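Local coordinates for SusD superfamily protein (Bacteroides thetaiotaomicron, PDB 3MCX), which is of unknown function but, as a zinc-binding outer-membrane member of the SusD family, probably takes part in capturing glycans at the cell surface, at residues A[300-309]-A[407-415]. Numbering follows the deposited sequence.
Sequences LLNEDPKDVR and LKERRKELV
The buried guanidinium of Arg309 meets Glu409 and Glu413 of helix 403-414 and Asp307 of its own segment, so that all five N-H groups are used. End-on, NH1 and NH2 both reach Glu409 OE2, from one face of that carboxylate, with the NH2 bond at 2.8 Å; NH1 also meets Glu413 OE1 on its anti side at 2.8 Å, the acceptor tilted 26° from the guanidinium plane. Side-on, NE and NH2 hold the two oxygens of Asp307, whose OD1 also takes the backbone N of Arg309 in an Asx turn. Lys412 CB lies over the centre of one guanidinium face, 3.6 Å above it. An alanine in place of Arg309 would probably leave Asp307 and Glu409 OE2 without the cation that joins them, Glu413 still having Arg388, and would uncover Lys412 CB. This salt-bridge network joins the loop and the start of the 3-10 turn that follow helix 295-301 to helix 403-414, within the SusD family region, and Tyr244 also binds Glu413. The nonpolar part is close-packed too: Leu300, its CG anti to the backbone N (chi1 174°), sends CD1 to Lys408 CG and CD2 over the Arg411 guanidinium, whose NE is salt-bridged to Asp55. Looser and wetter is the margin at Glu303, an exposed residue, where Lys408 NZ meets OE1 at 2.9 Å and a water links it to OE2. The buried Lys412 NZ reaches Asp307 OD2 and Leu301 O through one water and Glu303 OE1 through another.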
ATOM      1  N   LEU A 300      -0.858   4.957  21.137  1.00  6.00           N
ATOM      2  CA  LEU A 300      -0.417   6.103  20.319  1.00  6.07           C
ATOM      3  C   LEU A 300      -1.578   7.053  20.070  1.00  6.88           C
ATOM      4  O   LEU A 300      -1.464   8.257  20.247  1.00  6.30           O
ATOM      5  CB  LEU A 300       0.142   5.621  18.990  1.00  7.10           C
ATOM      6  CG  LEU A 300       0.500   6.714  17.987  1.00  7.24           C
ATOM      7  CD1 LEU A 300       1.633   7.604  18.474  1.00  9.58           C
ATOM      8  CD2 LEU A 300       0.881   6.090  16.650  1.00  9.26           C
ATOM      9  N   LEU A 301      -2.714   6.513  19.632  1.00  6.52           N
ATOM     10  CA  LEU A 301      -3.879   7.377  19.342  1.00  6.71           C
ATOM     11  C   LEU A 301      -4.417   8.070  20.595  1.00  7.28           C
ATOM     12  O   LEU A 301      -4.845   9.227  20.547  1.00  6.67           O
ATOM     13  CB  LEU A 301      -4.986   6.558  18.674  1.00  7.50           C
ATOM     14  CG  LEU A 301      -5.979   7.337  17.813  1.00  9.08           C
ATOM     15  CD1 LEU A 301      -5.319   8.032  16.596  1.00 10.93           C
ATOM     16  CD2 LEU A 301      -7.055   6.366  17.323  1.00 10.31           C
ATOM     17  N   ASN A 302      -4.333   7.392  21.735  1.00  6.93           N
ATOM     18  CA  ASN A 302      -4.770   7.944  22.998  1.00  6.77           C
ATOM     19  C   ASN A 302      -3.855   9.049  23.554  1.00  6.81           C
ATOM     20  O   ASN A 302      -4.196   9.680  24.559  1.00  6.69           O
ATOM     21  CB  ASN A 302      -4.985   6.825  24.042  1.00  7.18           C
ATOM     22  CG  ASN A 302      -6.263   6.031  23.784  1.00 10.07           C
ATOM     23  OD1 ASN A 302      -7.222   6.566  23.239  1.00 14.23           O
ATOM     24  ND2 ASN A 302      -6.284   4.746  24.183  1.00 16.06           N
ATOM     25  N   GLU A 303      -2.708   9.291  22.901  1.00  6.21           N
ATOM     26  CA  GLU A 303      -1.863  10.431  23.292  1.00  6.51           C
ATOM     27  C   GLU A 303      -2.610  11.756  23.061  1.00  6.99           C
ATOM     28  O   GLU A 303      -2.272  12.765  23.679  1.00  8.43           O
ATOM     29  CB  GLU A 303      -0.497  10.437  22.576  1.00  6.46           C
ATOM     30  CG  GLU A 303       0.357   9.251  22.961  1.00  6.62           C
ATOM     31  CD  GLU A 303       1.681   9.161  22.234  1.00 10.35           C
ATOM     32  OE1 GLU A 303       2.076  10.103  21.525  1.00 10.77           O
ATOM     33  OE2 GLU A 303       2.346   8.106  22.361  1.00 14.26           O
ATOM     34  N   ASP A 304      -3.599  11.744  22.172  1.00  6.67           N
ATOM     35  CA  ASP A 304      -4.447  12.926  21.964  1.00  6.34           C
ATOM     36  C   ASP A 304      -5.922  12.521  21.979  1.00  6.27           C
ATOM     37  O   ASP A 304      -6.423  11.995  20.988  1.00  6.14           O
ATOM     38  CB  ASP A 304      -4.070  13.661  20.652  1.00  6.34           C
ATOM     39  CG  ASP A 304      -4.943  14.885  20.391  1.00  6.09           C
ATOM     40  OD1 ASP A 304      -5.756  15.241  21.274  1.00  6.83           O
ATOM     41  OD2 ASP A 304      -4.818  15.466  19.284  1.00  8.12           O
ATOM     42  N   PRO A 305      -6.616  12.754  23.103  1.00  7.49           N
ATOM     43  CA  PRO A 305      -8.039  12.391  23.169  1.00  8.05           C
ATOM     44  C   PRO A 305      -8.964  13.168  22.232  1.00  8.52           C
ATOM     45  O   PRO A 305     -10.097  12.710  22.013  1.00  8.85           O
ATOM     46  CB  PRO A 305      -8.426  12.659  24.630  1.00  8.73           C
ATOM     47  CG  PRO A 305      -7.203  12.990  25.339  1.00 11.22           C
ATOM     48  CD  PRO A 305      -6.084  13.199  24.402  1.00  8.08           C
ATOM     49  N   LYS A 306      -8.494  14.293  21.666  1.00  7.84           N
ATOM     50  CA  LYS A 306      -9.308  15.125  20.761  1.00  8.70           C
ATOM     51  C   LYS A 306      -9.164  14.712  19.288  1.00  7.93           C
ATOM     52  O   LYS A 306      -9.737  15.345  18.394  1.00  7.66           O
ATOM     53  CB  LYS A 306      -8.888  16.605  20.886  1.00  8.19           C
ATOM     54  CG  LYS A 306      -8.934  17.174  22.309  1.00 11.45           C
ATOM     55  CD  LYS A 306     -10.290  17.093  22.890  1.00 14.52           C
ATOM     56  CE  LYS A 306     -10.334  17.879  24.202  1.00 16.75           C
ATOM     57  NZ  LYS A 306     -11.665  17.791  24.850  1.00 19.36           N
ATOM     58  N   ASP A 307      -8.382  13.675  19.032  1.00  6.90           N
ATOM     59  CA  ASP A 307      -8.092  13.223  17.690  1.00  6.35           C
ATOM     60  C   ASP A 307      -9.376  12.634  17.046  1.00  6.67           C
ATOM     61  O   ASP A 307     -10.002  11.724  17.590  1.00  7.27           O
ATOM     62  CB  ASP A 307      -6.982  12.181  17.753  1.00  6.26           C
ATOM     63  CG  ASP A 307      -6.354  11.910  16.419  1.00  8.07           C
ATOM     64  OD1 ASP A 307      -7.069  11.701  15.394  1.00  6.67           O
ATOM     65  OD2 ASP A 307      -5.096  11.828  16.366  1.00  7.35           O
ATOM     66  N   VAL A 308      -9.759  13.146  15.883  1.00  6.44           N
ATOM     67  CA  VAL A 308     -10.950  12.628  15.191  1.00  6.09           C
ATOM     68  C   VAL A 308     -10.809  11.147  14.821  1.00  6.78           C
ATOM     69  O   VAL A 308     -11.822  10.462  14.694  1.00  7.73           O
ATOM     70  CB  VAL A 308     -11.249  13.456  13.917  1.00  5.92           C
ATOM     71  CG1 VAL A 308     -10.230  13.227  12.830  1.00  6.93           C
ATOM     72  CG2 VAL A 308     -12.721  13.202  13.411  1.00  6.77           C
ATOM     73  N   ARG A 309      -9.585  10.641  14.666  1.00  6.40           N
ATOM     74  CA  ARG A 309      -9.363   9.257  14.219  1.00  6.58           C
ATOM     75  C   ARG A 309      -9.794   8.205  15.261  1.00  6.81           C
ATOM     76  O   ARG A 309      -9.902   7.023  14.920  1.00  6.88           O
ATOM     77  CB  ARG A 309      -7.906   9.104  13.754  1.00  6.87           C
ATOM     78  CG  ARG A 309      -7.685   9.885  12.474  1.00  6.81           C
ATOM     79  CD  ARG A 309      -6.233  10.157  12.144  1.00  6.27           C
ATOM     80  NE  ARG A 309      -5.605  11.056  13.108  1.00  6.48           N
ATOM     81  CZ  ARG A 309      -4.492  11.740  12.881  1.00  6.14           C
ATOM     82  NH1 ARG A 309      -3.888  11.703  11.695  1.00  7.13           N
ATOM     83  NH2 ARG A 309      -3.965  12.458  13.846  1.00  6.02           N
ATOM     84  N   LEU A 407       6.458  10.534  11.779  1.00  6.74           N
ATOM     85  CA  LEU A 407       6.183   9.103  11.726  1.00  6.90           C
ATOM     86  C   LEU A 407       4.998   8.702  12.613  1.00  6.51           C
ATOM     87  O   LEU A 407       4.213   7.839  12.212  1.00  6.62           O
ATOM     88  CB  LEU A 407       7.472   8.312  12.048  1.00  6.28           C
ATOM     89  CG  LEU A 407       8.607   8.524  11.028  1.00  7.21           C
ATOM     90  CD1 LEU A 407       9.784   7.556  11.380  1.00  8.70           C
ATOM     91  CD2 LEU A 407       8.193   8.295   9.576  1.00  8.72           C
ATOM     92  N   LYS A 408       4.888   9.319  13.800  1.00  6.88           N
ATOM     93  CA  LYS A 408       3.667   9.178  14.602  1.00  6.80           C
ATOM     94  C   LYS A 408       2.419   9.607  13.844  1.00  6.89           C
ATOM     95  O   LYS A 408       1.417   8.893  13.854  1.00  6.79           O
ATOM     96  CB  LYS A 408       3.746   9.966  15.900  1.00  7.05           C
ATOM     97  CG  LYS A 408       4.639   9.360  16.988  1.00  8.70           C
ATOM     98  CD  LYS A 408       4.499  10.130  18.297  1.00 11.55           C
ATOM     99  CE  LYS A 408       5.171   9.478  19.491  1.00 13.32           C
ATOM    100  NZ  LYS A 408       4.862  10.192  20.783  1.00 11.58           N
ATOM    101  N   GLU A 409       2.452  10.750  13.182  1.00  6.26           N
ATOM    102  CA  GLU A 409       1.284  11.209  12.444  1.00  6.90           C
ATOM    103  C   GLU A 409       0.934  10.258  11.322  1.00  7.46           C
ATOM    104  O   GLU A 409      -0.260   9.982  11.078  1.00  7.21           O
ATOM    105  CB  GLU A 409       1.515  12.622  11.901  1.00  6.51           C
ATOM    106  CG  GLU A 409       0.225  13.344  11.541  1.00  7.62           C
ATOM    107  CD  GLU A 409      -0.678  13.552  12.722  1.00  7.93           C
ATOM    108  OE1 GLU A 409      -0.213  13.576  13.880  1.00  8.08           O
ATOM    109  OE2 GLU A 409      -1.886  13.728  12.469  1.00  8.69           O
ATOM    110  N   ARG A 410       1.940   9.732  10.622  1.00  7.10           N
ATOM    111  CA  ARG A 410       1.688   8.755   9.568  1.00  7.30           C
ATOM    112  C   ARG A 410       1.027   7.494  10.089  1.00  7.44           C
ATOM    113  O   ARG A 410       0.131   6.936   9.445  1.00  7.30           O
ATOM    114  CB  ARG A 410       2.981   8.364   8.841  1.00  7.89           C
ATOM    115  CG  ARG A 410       3.614   9.496   7.994  1.00  8.23           C
ATOM    116  CD  ARG A 410       4.924   9.039   7.309  1.00  8.54           C
ATOM    117  NE  ARG A 410       4.643   7.967   6.371  1.00  9.37           N
ATOM    118  CZ  ARG A 410       4.322   8.102   5.086  1.00 12.07           C
ATOM    119  NH1 ARG A 410       4.373   9.275   4.467  1.00 15.14           N
ATOM    120  NH2 ARG A 410       4.020   7.035   4.416  1.00 12.91           N
ATOM    121  N   ARG A 411       1.475   7.016  11.246  1.00  7.19           N
ATOM    122  CA  ARG A 411       0.875   5.821  11.853  1.00  7.76           C
ATOM    123  C   ARG A 411      -0.611   6.078  12.161  1.00  7.52           C
ATOM    124  O   ARG A 411      -1.465   5.211  11.929  1.00  7.39           O
ATOM    125  CB  ARG A 411       1.632   5.386  13.110  1.00  7.79           C
ATOM    126  CG  ARG A 411       2.951   4.691  12.743  1.00  8.64           C
ATOM    127  CD  ARG A 411       3.804   4.561  13.969  1.00  7.95           C
ATOM    128  NE  ARG A 411       3.210   3.676  14.965  1.00  7.98           N
ATOM    129  CZ  ARG A 411       3.620   3.586  16.228  1.00  9.83           C
ATOM    130  NH1 ARG A 411       4.635   4.342  16.679  1.00 10.88           N
ATOM    131  NH2 ARG A 411       3.017   2.735  17.067  1.00 10.22           N
ATOM    132  N   LYS A 412      -0.915   7.256  12.685  1.00  6.70           N
ATOM    133  CA  LYS A 412      -2.302   7.595  13.017  1.00  6.88           C
ATOM    134  C   LYS A 412      -3.152   7.730  11.724  1.00  7.83           C
ATOM    135  O   LYS A 412      -4.269   7.249  11.654  1.00  7.01           O
ATOM    136  CB  LYS A 412      -2.384   8.894  13.799  1.00  6.97           C
ATOM    137  CG  LYS A 412      -1.783   8.836  15.205  1.00  7.61           C
ATOM    138  CD  LYS A 412      -1.783  10.197  15.870  1.00  7.62           C
ATOM    139  CE  LYS A 412      -0.975  10.212  17.152  1.00  7.50           C
ATOM    140  NZ  LYS A 412      -1.159  11.491  17.915  1.00  7.75           N
ATOM    141  N   GLU A 413      -2.617   8.391  10.709  1.00  7.69           N
ATOM    142  CA  GLU A 413      -3.364   8.744   9.522  1.00  7.34           C
ATOM    143  C   GLU A 413      -3.542   7.580   8.571  1.00  7.89           C
ATOM    144  O   GLU A 413      -4.590   7.449   7.955  1.00  8.31           O
ATOM    145  CB  GLU A 413      -2.677   9.910   8.779  1.00  6.78           C
ATOM    146  CG  GLU A 413      -3.496  10.445   7.596  1.00  7.07           C
ATOM    147  CD  GLU A 413      -4.898  10.892   8.016  1.00  7.88           C
ATOM    148  OE1 GLU A 413      -5.007  11.532   9.081  1.00  6.95           O
ATOM    149  OE2 GLU A 413      -5.892  10.619   7.285  1.00  8.50           O
ATOM    150  N   LEU A 414      -2.517   6.750   8.429  1.00  7.76           N
ATOM    151  CA  LEU A 414      -2.455   5.766   7.342  1.00  7.92           C
ATOM    152  C   LEU A 414      -2.620   4.325   7.807  1.00  8.05           C
ATOM    153  O   LEU A 414      -2.441   3.393   7.037  1.00  7.51           O
ATOM    154  CB  LEU A 414      -1.130   5.923   6.583  1.00  8.14           C
ATOM    155  CG  LEU A 414      -0.920   7.315   5.948  1.00  8.19           C
ATOM    156  CD1 LEU A 414       0.459   7.441   5.314  1.00  9.54           C
ATOM    157  CD2 LEU A 414      -2.012   7.593   4.910  1.00 10.27           C
ATOM    158  N   VAL A 415      -3.014   4.156   9.068  1.00  7.81           N
ATOM    159  CA  VAL A 415      -3.285   2.814   9.590  1.00  7.24           C
ATOM    160  C   VAL A 415      -4.268   2.083   8.666  1.00  7.33           C
ATOM    161  O   VAL A 415      -5.279   2.625   8.273  1.00  7.82           O
ATOM    162  CB  VAL A 415      -3.835   2.869  11.045  1.00  7.26           C
ATOM    163  CG1 VAL A 415      -5.204   3.599  11.132  1.00  6.70           C
ATOM    164  CG2 VAL A 415      -3.913   1.450  11.633  1.00  8.02           C
TER
HETATM  165  O   HOH W   1      -3.788  10.947  18.597  1.00  7.16           O
HETATM  166  O   HOH W   2       1.033  11.761  19.604  1.00 10.81           O
HETATM  167  O   HOH W   3       4.715   7.294  21.868  1.00 25.95           O